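Local coordinates for protein flavin reductase (Uncultured bacterium, PDB 5CHO) that probably reduces flavin for a partner tryptophan halogenase, as the FAD-binding reductase component of a bacterial two-component system, at residues A84-H87 against G88-L91; L110-N114 against R115-R119; S68-D72 against P73-L77. All blocks are in the same frame, centred on the assembly; numbering follows the deposited sequence.

Contact 1: residues A84-H87 against G88-L91; sequences AAMH and GSLL. With FAD (flavin-adenine dinucleotide), chain I.
Met86 and Leu90 meet one turn apart at the start of helix 85-93, where Leu90 N donates to Met86 O at 2.8 Å and Ser89 N to Ala85 O at 3.1 Å, the latter lying in the carbonyl plane with a nearly straight N-H...O angle of 165°. The next bond of the series, from Leu91 N to His87 O, is weak.

Among the side chains, Met86 reaches both Ser89 and Leu90. Its CG stands opposite the backbone N (chi1 -174°), and bends at chi2 and chi3 carry the thioether forward along the helix. CG thus comes to rest 3.6 Å from Leu90 CD1, the two chains crossing obliquely, while SD lies 3.8 Å from Ser89 CB. His87 and Leu91 run side by side and point the same way; the imidazole CE1 approaches Leu91 CD1 at 3.9 Å. The far nitrogen of that ring, NE2, is hydrogen-bonded to Ser161 OG, which helps fix the ring's rotation, and Phe163 meets the imidazole edge-to-face.

The first turn also holds the cofactor. Met86 N donates to FAD O2P at 2.9 Å. Ala85 N donates to the bridging FAD O3P at 3.1 Å. A weaker bond runs from Ala85 N to FAD O1A. Backbone N-H groups at a helix start thus face the pyrophosphate, where the helix dipole would probably help to offset its negative charge.

Around this turn, Met86, Ser89 and Leu90 lie on Val53 of strand 46-53, and Met86 also touches His59 and Met61 of strand 59-63. His87 and Leu90 rest against Val80 of strand 74-81, and Leu90 and Leu91 against Phe163 of strand 160-172, so the helix start is seated on four strands of the large antiparallel sheet.

Contact 2: residues L110-N114 against R115-R119; sequences LLYAN and RWRPR. With FAD (flavin-adenine dinucleotide), chain I.
Asn114 O is gripped twice by Arg117, from opposite faces of its carbonyl plane: the backbone N closes the type I turn Asn114-Arg117 at 3.0 Å, and guanidinium NH1 returns to the same oxygen at 2.9 Å. Neither donor sits on a lone pair; NH1 stands almost directly above the carbonyl plane.

Arg117 can double back this way because its CG lies between the backbone N and the carbonyl carbon (chi1 69°), with the chain extended from there to NE. Its guanidinium has Tyr112 O over one face, and the Tyr112 and Arg117 side chains cross at about a right angle, ring and guanidinium planes 72° apart. NH1 also donates to FAD O4', and NH2 makes a nearly straight bond to FAD O5' (3.0 Å, 175°) while sharing itself with Ala60 O. A leucine in its place would probably leave FAD O4' and O5' without these donors and Asn114 O with the backbone grip alone.

Asn114 uses its side chain too: OD1 accepts from Trp116 N at 2.9 Å and sits at the edge of the indole, the amide and ring planes nearly perpendicular. Arg119 divides its guanidinium between protein and cofactor. NH2 bonds Arg115 O and FAD O2A (2.8 Å), and NH1 bonds FAD O1P. Arg115 lays one guanidinium face over the adenosine ribose, with NH1 2.9 Å from FAD O4B, and two waters link it to Ala113 O.

Three arginines in one loop after helix 106-111 thus line the FAD pocket of this flavin reductase-like domain, two of them bonding the ribityl and pyrophosphate groups directly.

Contact 3: residues S68-D72 against P73-L77; sequences SVSLD and PPLIL
Three main-chain hydrogen bonds join Ser70 and its neighbour Val69 to Leu75. Leu75 N donates to Ser70 O at 3.0 Å, and Leu75 O takes two donors in return, Val69 N at 3.1 Å and Ser70 N at 3.3 Å. Both of these come from the same face of the Leu75 carbonyl plane, well above it. A C-H...O contact from Pro74 CA to Ser70 O adds a further approach to that oxygen.

Of the polar side chains, Ser70 reaches across the strands. Its chi1 of 166° turns OG away from the backbone N and over toward the other strand, where the hydroxyl donates to Pro73 O at 2.6 Å, the donor tilted 24° from the carbonyl plane. The same OG is hydrogen-bonded to Asp159 N of the second subunit, whose Asp159 OD2 takes the backbone N-H groups of Leu71 and Asp72.

With two residues, Val69 and Ser70, set against the single Leu75, this is a classic beta bulge in the antiparallel hairpin of strands 67-71 and 74-81, so that Ser68 pairs with Ile76 but Ser70 with Leu75, one residue out of step. At the hairpin's end the chain turns through a cis peptide bond between Asp72 and Pro73, followed directly by Pro74.

Apolar contacts flank the bulge. Val69 CG2 presses on Leu77 CD2 at 3.5 Å, the two side chains crossing at about a right angle, and Val69 CB sits 4.2 Å from Leu75 CB. Leu75 CB also lies 3.9 Å from Ser70 CB. Further out, Leu75 packs on Val164 and Arg166 of strand 160-172 and Leu77 on Ile162. Ala157 of the second subunit packs on Val69, Ser70 and Leu75, while Phe41 of that subunit packs on Ser68.

How the contacts relate
From the N terminus, contact 3 comes first, closing the hairpin between strands 67-71 and 74-81 where the second subunit lies against it. The chain then runs along strand 74-81 into helix 85-93, whose opening turn is contact 1. Strand 95-100 and helix 106-111 follow, and contact 2 shapes the loop beyond that helix. The three are in series, with none nested or crossing. Contacts 1 and 2 have centres about 15 Å apart and do not touch, but FAD joins them, both reaching its pyrophosphate. Contact 3 lies across the chain's centre from contact 2, their centres about 29 Å apart.

Contact 1: residues A84-H87 against G88-L91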
# COMPACT_ATOMS: atom_id res chain seq x y z
N ALA A 84 11.48 14.15 -6.02
CA ALA A 84 11.51 13.31 -7.21
C ALA A 84 10.88 14.02 -8.39
O ALA A 84 9.94 14.79 -8.23
CB ALA A 84 10.81 11.99 -6.93
N ALA A 85 11.41 13.74 -9.58
CA ALA A 85 10.96 14.40 -10.79
C ALA A 85 9.49 14.10 -11.09
O ALA A 85 8.78 14.95 -11.63
CB ALA A 85 11.84 13.99 -11.97
N MET A 86 9.05 12.89 -10.77
CA MET A 86 7.67 12.51 -11.06
C MET A 86 6.68 13.36 -10.26
O MET A 86 5.55 13.57 -10.69
CB MET A 86 7.44 11.02 -10.77
CG MET A 86 6.05 10.54 -11.18
SD MET A 86 5.74 10.76 -12.95
CE MET A 86 6.56 9.34 -13.64
N HIS A 87 7.12 13.84 -9.10
CA HIS A 87 6.31 14.73 -8.28
C HIS A 87 5.86 15.93 -9.12
O HIS A 87 4.69 16.32 -9.11
CB HIS A 87 7.09 15.18 -7.05
CG HIS A 87 6.27 15.90 -6.02
ND1 HIS A 87 5.80 17.18 -6.20
CD2 HIS A 87 5.84 15.50 -4.80
CE1 HIS A 87 5.12 17.55 -5.12
NE2 HIS A 87 5.13 16.55 -4.26
N GLY A 88 6.81 16.51 -9.85
CA GLY A 88 6.51 17.62 -10.74
C GLY A 88 5.72 17.21 -11.97
O GLY A 88 4.78 17.91 -12.36
N SER A 89 6.10 16.09 -12.59
CA SER A 89 5.41 15.59 -13.78
C SER A 89 3.93 15.30 -13.52
O SER A 89 3.07 15.58 -14.36
CB SER A 89 6.09 14.33 -14.32
OG SER A 89 7.50 14.49 -14.42
N LEU A 90 3.65 14.73 -12.36
CA LEU A 90 2.27 14.38 -12.03
C LEU A 90 1.44 15.65 -11.92
O LEU A 90 0.35 15.74 -12.48
CB LEU A 90 2.22 13.56 -10.73
CG LEU A 90 2.78 12.14 -10.88
CD1 LEU A 90 3.00 11.48 -9.52
CD2 LEU A 90 1.88 11.27 -11.75
N LEU A 91 1.96 16.64 -11.19
CA LEU A 91 1.30 17.94 -11.08
C LEU A 91 1.19 18.68 -12.42
O LEU A 91 0.15 19.27 -12.71
CB LEU A 91 2.04 18.82 -10.07
CG LEU A 91 2.00 18.37 -8.61
CD1 LEU A 91 2.79 19.31 -7.69
CD2 LEU A 91 0.56 18.22 -8.14
PA FAD I . 14.28 11.32 -9.34
O1A FAD I . 14.47 12.56 -10.16
O2A FAD I . 15.02 10.18 -9.93
O5B FAD I . 14.84 11.56 -7.84
C5B FAD I . 14.83 10.45 -6.93
C4B FAD I . 15.70 10.78 -5.66
O4B FAD I . 16.95 10.81 -6.00
C3B FAD I . 15.36 12.18 -5.14
O3B FAD I . 15.33 12.19 -3.76
C2B FAD I . 16.48 13.08 -5.66
O2B FAD I . 16.85 14.13 -4.61
C1B FAD I . 17.49 12.32 -5.86
N9A FAD I . 18.14 12.68 -7.06
C8A FAD I . 18.02 12.10 -8.28
N7A FAD I . 18.82 12.77 -9.15
C5A FAD I . 19.44 13.77 -8.46
C6A FAD I . 20.34 14.75 -8.85
N6A FAD I . 20.99 15.08 -10.11
N1A FAD I . 20.80 15.63 -7.94
C2A FAD I . 20.38 15.58 -6.64
N3A FAD I . 19.48 14.62 -6.25
C4A FAD I . 19.01 13.71 -7.17
N1 FAD I . 9.82 6.41 -4.78
C2 FAD I . 8.67 7.21 -4.37
O2 FAD I . 8.74 8.45 -4.38
N3 FAD I . 7.43 6.56 -3.95
C4 FAD I . 7.35 5.14 -3.94
O4 FAD I . 6.38 4.63 -3.61
C4X FAD I . 8.54 4.32 -4.36
N5 FAD I . 8.49 2.89 -4.35
C5X FAD I . 9.66 2.09 -4.77
C6 FAD I . 9.61 0.67 -4.77
C7 FAD I . 10.73 -0.08 -5.17
C7M FAD I . 10.32 -1.58 -5.04
C8 FAD I . 11.89 0.59 -5.57
C8M FAD I . 13.06 -0.36 -5.98
C9 FAD I . 11.93 1.99 -5.57
C9A FAD I . 10.83 2.75 -5.17
N10 FAD I . 10.89 4.21 -5.18
C10 FAD I . 9.74 4.98 -4.77
C1' FAD I . 12.13 4.93 -5.59
C2' FAD I . 11.93 5.59 -6.97
O2' FAD I . 11.55 4.61 -7.89
C3' FAD I . 13.24 6.21 -7.39
O3' FAD I . 13.56 7.24 -6.50
C4' FAD I . 13.14 6.79 -8.80
O4' FAD I . 14.40 7.10 -9.25
C5' FAD I . 12.28 8.07 -8.79
O5' FAD I . 12.20 8.60 -10.11
P FAD I . 11.91 10.18 -10.30
O1P FAD I . 12.37 10.60 -11.68
O2P FAD I . 10.42 10.47 -10.12
O3P FAD I . 12.74 10.97 -9.22

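Contact 2: residues L110-N114 against R115-R119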
# COMPACT_ATOMS: atom_id res chain seq x y z
N LEU A 110 13.78 -2.28 -11.34
CA LEU A 110 15.11 -1.78 -11.02
C LEU A 110 15.46 -0.56 -11.87
O LEU A 110 15.89 0.46 -11.33
CB LEU A 110 16.17 -2.86 -11.24
CG LEU A 110 16.19 -3.95 -10.16
CD1 LEU A 110 17.10 -5.11 -10.57
CD2 LEU A 110 16.60 -3.37 -8.82
N LEU A 111 15.26 -0.67 -13.18
CA LEU A 111 15.58 0.41 -14.10
C LEU A 111 14.92 1.72 -13.71
O LEU A 111 15.60 2.74 -13.61
CB LEU A 111 15.18 0.04 -15.53
CG LEU A 111 15.37 1.15 -16.58
CD1 LEU A 111 16.80 1.67 -16.59
CD2 LEU A 111 14.94 0.69 -17.96
N TYR A 112 13.62 1.71 -13.47
CA TYR A 112 12.90 2.95 -13.23
C TYR A 112 12.91 3.35 -11.76
O TYR A 112 12.23 4.30 -11.37
CB TYR A 112 11.48 2.86 -13.78
CG TYR A 112 11.52 2.79 -15.28
CD1 TYR A 112 11.82 3.92 -16.02
CD2 TYR A 112 11.29 1.60 -15.96
CE1 TYR A 112 11.89 3.88 -17.39
CE2 TYR A 112 11.35 1.56 -17.35
CZ TYR A 112 11.65 2.70 -18.05
OH TYR A 112 11.72 2.68 -19.43
N ALA A 113 13.68 2.61 -10.97
CA ALA A 113 14.03 3.04 -9.62
C ALA A 113 15.44 3.66 -9.60
O ALA A 113 15.87 4.19 -8.58
CB ALA A 113 13.95 1.87 -8.67
N ASN A 114 16.14 3.58 -10.73
CA ASN A 114 17.52 4.07 -10.82
C ASN A 114 17.59 5.55 -11.21
O ASN A 114 17.35 5.91 -12.36
CB ASN A 114 18.32 3.22 -11.83
CG ASN A 114 19.82 3.38 -11.67
OD1 ASN A 114 20.32 4.46 -11.33
ND2 ASN A 114 20.56 2.30 -11.90
N ARG A 115 17.93 6.41 -10.25
CA ARG A 115 18.02 7.85 -10.49
C ARG A 115 19.05 8.23 -11.54
O ARG A 115 19.00 9.32 -12.10
CB ARG A 115 18.36 8.56 -9.17
CG ARG A 115 19.75 8.25 -8.63
CD ARG A 115 19.89 8.73 -7.20
NE ARG A 115 18.90 8.07 -6.35
CZ ARG A 115 18.55 8.47 -5.14
NH1 ARG A 115 19.13 9.53 -4.58
NH2 ARG A 115 17.62 7.81 -4.47
N TRP A 116 19.96 7.31 -11.82
CA TRP A 116 21.04 7.55 -12.77
C TRP A 116 20.64 7.13 -14.18
O TRP A 116 21.44 7.19 -15.11
CB TRP A 116 22.30 6.79 -12.34
CG TRP A 116 22.70 7.07 -10.93
CD1 TRP A 116 22.46 6.27 -9.85
CD2 TRP A 116 23.43 8.20 -10.44
NE1 TRP A 116 22.99 6.84 -8.71
CE2 TRP A 116 23.59 8.02 -9.05
CE3 TRP A 116 23.96 9.35 -11.04
CZ2 TRP A 116 24.25 8.95 -8.25
CZ3 TRP A 116 24.62 10.27 -10.24
CH2 TRP A 116 24.76 10.07 -8.86
N ARG A 117 19.39 6.72 -14.34
CA ARG A 117 18.93 6.12 -15.59
C ARG A 117 18.85 7.13 -16.73
O ARG A 117 18.66 8.32 -16.49
CB ARG A 117 17.57 5.45 -15.39
CG ARG A 117 16.39 6.41 -15.14
CD ARG A 117 15.16 5.63 -14.70
NE ARG A 117 14.01 6.46 -14.34
CZ ARG A 117 13.75 6.92 -13.12
NH1 ARG A 117 14.57 6.66 -12.11
NH2 ARG A 117 12.67 7.65 -12.91
N PRO A 118 18.98 6.65 -17.97
CA PRO A 118 18.70 7.50 -19.14
C PRO A 118 17.26 7.97 -19.11
O PRO A 118 16.37 7.15 -18.88
CB PRO A 118 18.95 6.56 -20.33
CG PRO A 118 19.77 5.44 -19.80
CD PRO A 118 19.42 5.30 -18.36
N ARG A 119 17.02 9.27 -19.32
CA ARG A 119 15.68 9.83 -19.20
C ARG A 119 15.08 10.27 -20.54
O ARG A 119 14.11 11.03 -20.56
CB ARG A 119 15.72 11.01 -18.22
CG ARG A 119 15.91 10.53 -16.78
CD ARG A 119 16.18 11.65 -15.79
NE ARG A 119 16.61 11.06 -14.52
CZ ARG A 119 15.80 10.76 -13.51
NH1 ARG A 119 14.49 10.97 -13.60
NH2 ARG A 119 16.31 10.22 -12.40
PA FAD I . 14.28 11.32 -9.34
O1A FAD I . 14.47 12.56 -10.16
O2A FAD I . 15.02 10.18 -9.93
O5B FAD I . 14.84 11.56 -7.84
C5B FAD I . 14.83 10.45 -6.93
C4B FAD I . 15.70 10.78 -5.66
O4B FAD I . 16.95 10.81 -6.00
C3B FAD I . 15.36 12.18 -5.14
O3B FAD I . 15.33 12.19 -3.76
C2B FAD I . 16.48 13.08 -5.66
O2B FAD I . 16.85 14.13 -4.61
C1B FAD I . 17.49 12.32 -5.86
N9A FAD I . 18.14 12.68 -7.06
C8A FAD I . 18.02 12.10 -8.28
N7A FAD I . 18.82 12.77 -9.15
C5A FAD I . 19.44 13.77 -8.46
C6A FAD I . 20.34 14.75 -8.85
N6A FAD I . 20.99 15.08 -10.11
N1A FAD I . 20.80 15.63 -7.94
C2A FAD I . 20.38 15.58 -6.64
N3A FAD I . 19.48 14.62 -6.25
C4A FAD I . 19.01 13.71 -7.17
N1 FAD I . 9.82 6.41 -4.78
C2 FAD I . 8.67 7.21 -4.37
O2 FAD I . 8.74 8.45 -4.38
N3 FAD I . 7.43 6.56 -3.95
C4 FAD I . 7.35 5.14 -3.94
O4 FAD I . 6.38 4.63 -3.61
C4X FAD I . 8.54 4.32 -4.36
N5 FAD I . 8.49 2.89 -4.35
C5X FAD I . 9.66 2.09 -4.77
C6 FAD I . 9.61 0.67 -4.77
C7 FAD I . 10.73 -0.08 -5.17
C7M FAD I . 10.32 -1.58 -5.04
C8 FAD I . 11.89 0.59 -5.57
C8M FAD I . 13.06 -0.36 -5.98
C9 FAD I . 11.93 1.99 -5.57
C9A FAD I . 10.83 2.75 -5.17
N10 FAD I . 10.89 4.21 -5.18
C10 FAD I . 9.74 4.98 -4.77
C1' FAD I . 12.13 4.93 -5.59
C2' FAD I . 11.93 5.59 -6.97
O2' FAD I . 11.55 4.61 -7.89
C3' FAD I . 13.24 6.21 -7.39
O3' FAD I . 13.56 7.24 -6.50
C4' FAD I . 13.14 6.79 -8.80
O4' FAD I . 14.40 7.10 -9.25
C5' FAD I . 12.28 8.07 -8.79
O5' FAD I . 12.20 8.60 -10.11
P FAD I . 11.91 10.18 -10.30
O1P FAD I . 12.37 10.60 -11.68
O2P FAD I . 10.42 10.47 -10.12
O3P FAD I . 12.74 10.97 -9.22
O HOH W 1 18.57 5.35 -7.47
O HOH W 2 16.57 6.51 -6.38

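Contact 3: residues S68-D72 against P73-L77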
# COMPACT_ATOMS: atom_id res chain seq x y z
N SER A 68 -5.16 0.83 -3.44
CA SER A 68 -6.56 1.00 -3.80
C SER A 68 -7.29 1.71 -2.67
O SER A 68 -7.19 1.31 -1.51
CB SER A 68 -7.21 -0.35 -4.09
OG SER A 68 -6.95 -1.27 -3.05
N VAL A 69 -8.04 2.76 -3.01
CA VAL A 69 -8.58 3.66 -1.99
C VAL A 69 -10.11 3.63 -1.89
O VAL A 69 -10.66 3.56 -0.80
CB VAL A 69 -8.16 5.12 -2.24
CG1 VAL A 69 -8.85 6.04 -1.26
CG2 VAL A 69 -6.66 5.26 -2.12
N SER A 70 -10.78 3.69 -3.04
CA SER A 70 -12.22 3.86 -3.06
C SER A 70 -12.83 3.22 -4.31
O SER A 70 -12.17 3.11 -5.34
CB SER A 70 -12.58 5.34 -3.00
OG SER A 70 -13.94 5.57 -3.33
N LEU A 71 -14.09 2.80 -4.19
CA LEU A 71 -14.80 2.18 -5.30
C LEU A 71 -15.80 3.13 -5.92
O LEU A 71 -16.04 3.09 -7.12
CB LEU A 71 -15.53 0.92 -4.84
CG LEU A 71 -14.66 -0.31 -4.62
CD1 LEU A 71 -15.42 -1.44 -3.93
CD2 LEU A 71 -14.10 -0.75 -5.97
N ASP A 72 -16.38 3.97 -5.08
CA ASP A 72 -17.35 4.96 -5.54
C ASP A 72 -17.07 6.32 -4.88
O ASP A 72 -17.45 6.54 -3.73
CB ASP A 72 -18.76 4.49 -5.21
CG ASP A 72 -19.83 5.39 -5.78
OD1 ASP A 72 -19.95 5.46 -7.02
OD2 ASP A 72 -20.55 6.03 -4.98
N PRO A 73 -16.40 7.23 -5.60
CA PRO A 73 -15.82 7.06 -6.94
C PRO A 73 -14.57 6.17 -6.93
O PRO A 73 -13.91 6.05 -5.90
CB PRO A 73 -15.47 8.49 -7.35
CG PRO A 73 -15.15 9.17 -6.07
CD PRO A 73 -16.07 8.55 -5.04
N PRO A 74 -14.23 5.57 -8.08
CA PRO A 74 -13.04 4.72 -8.21
C PRO A 74 -11.75 5.52 -8.06
O PRO A 74 -11.39 6.28 -8.96
CB PRO A 74 -13.18 4.14 -9.61
CG PRO A 74 -13.93 5.17 -10.37
CD PRO A 74 -14.88 5.80 -9.39
N LEU A 75 -11.06 5.34 -6.93
CA LEU A 75 -9.86 6.10 -6.62
C LEU A 75 -8.69 5.18 -6.24
O LEU A 75 -8.89 4.11 -5.68
CB LEU A 75 -10.12 7.07 -5.46
CG LEU A 75 -11.15 8.20 -5.58
CD1 LEU A 75 -11.20 9.02 -4.31
CD2 LEU A 75 -10.86 9.08 -6.78
N ILE A 76 -7.48 5.62 -6.56
CA ILE A 76 -6.26 4.99 -6.06
C ILE A 76 -5.32 6.07 -5.56
O ILE A 76 -5.56 7.26 -5.78
CB ILE A 76 -5.56 4.12 -7.13
CG1 ILE A 76 -5.14 4.96 -8.35
CG2 ILE A 76 -6.47 2.99 -7.58
CD1 ILE A 76 -3.72 5.49 -8.28
N LEU A 77 -4.25 5.68 -4.87
CA LEU A 77 -3.22 6.65 -4.50
C LEU A 77 -1.82 6.09 -4.66
O LEU A 77 -1.61 4.88 -4.67
CB LEU A 77 -3.44 7.13 -3.05
CG LEU A 77 -3.21 6.23 -1.84
CD1 LEU A 77 -1.73 5.96 -1.56
CD2 LEU A 77 -3.87 6.88 -0.64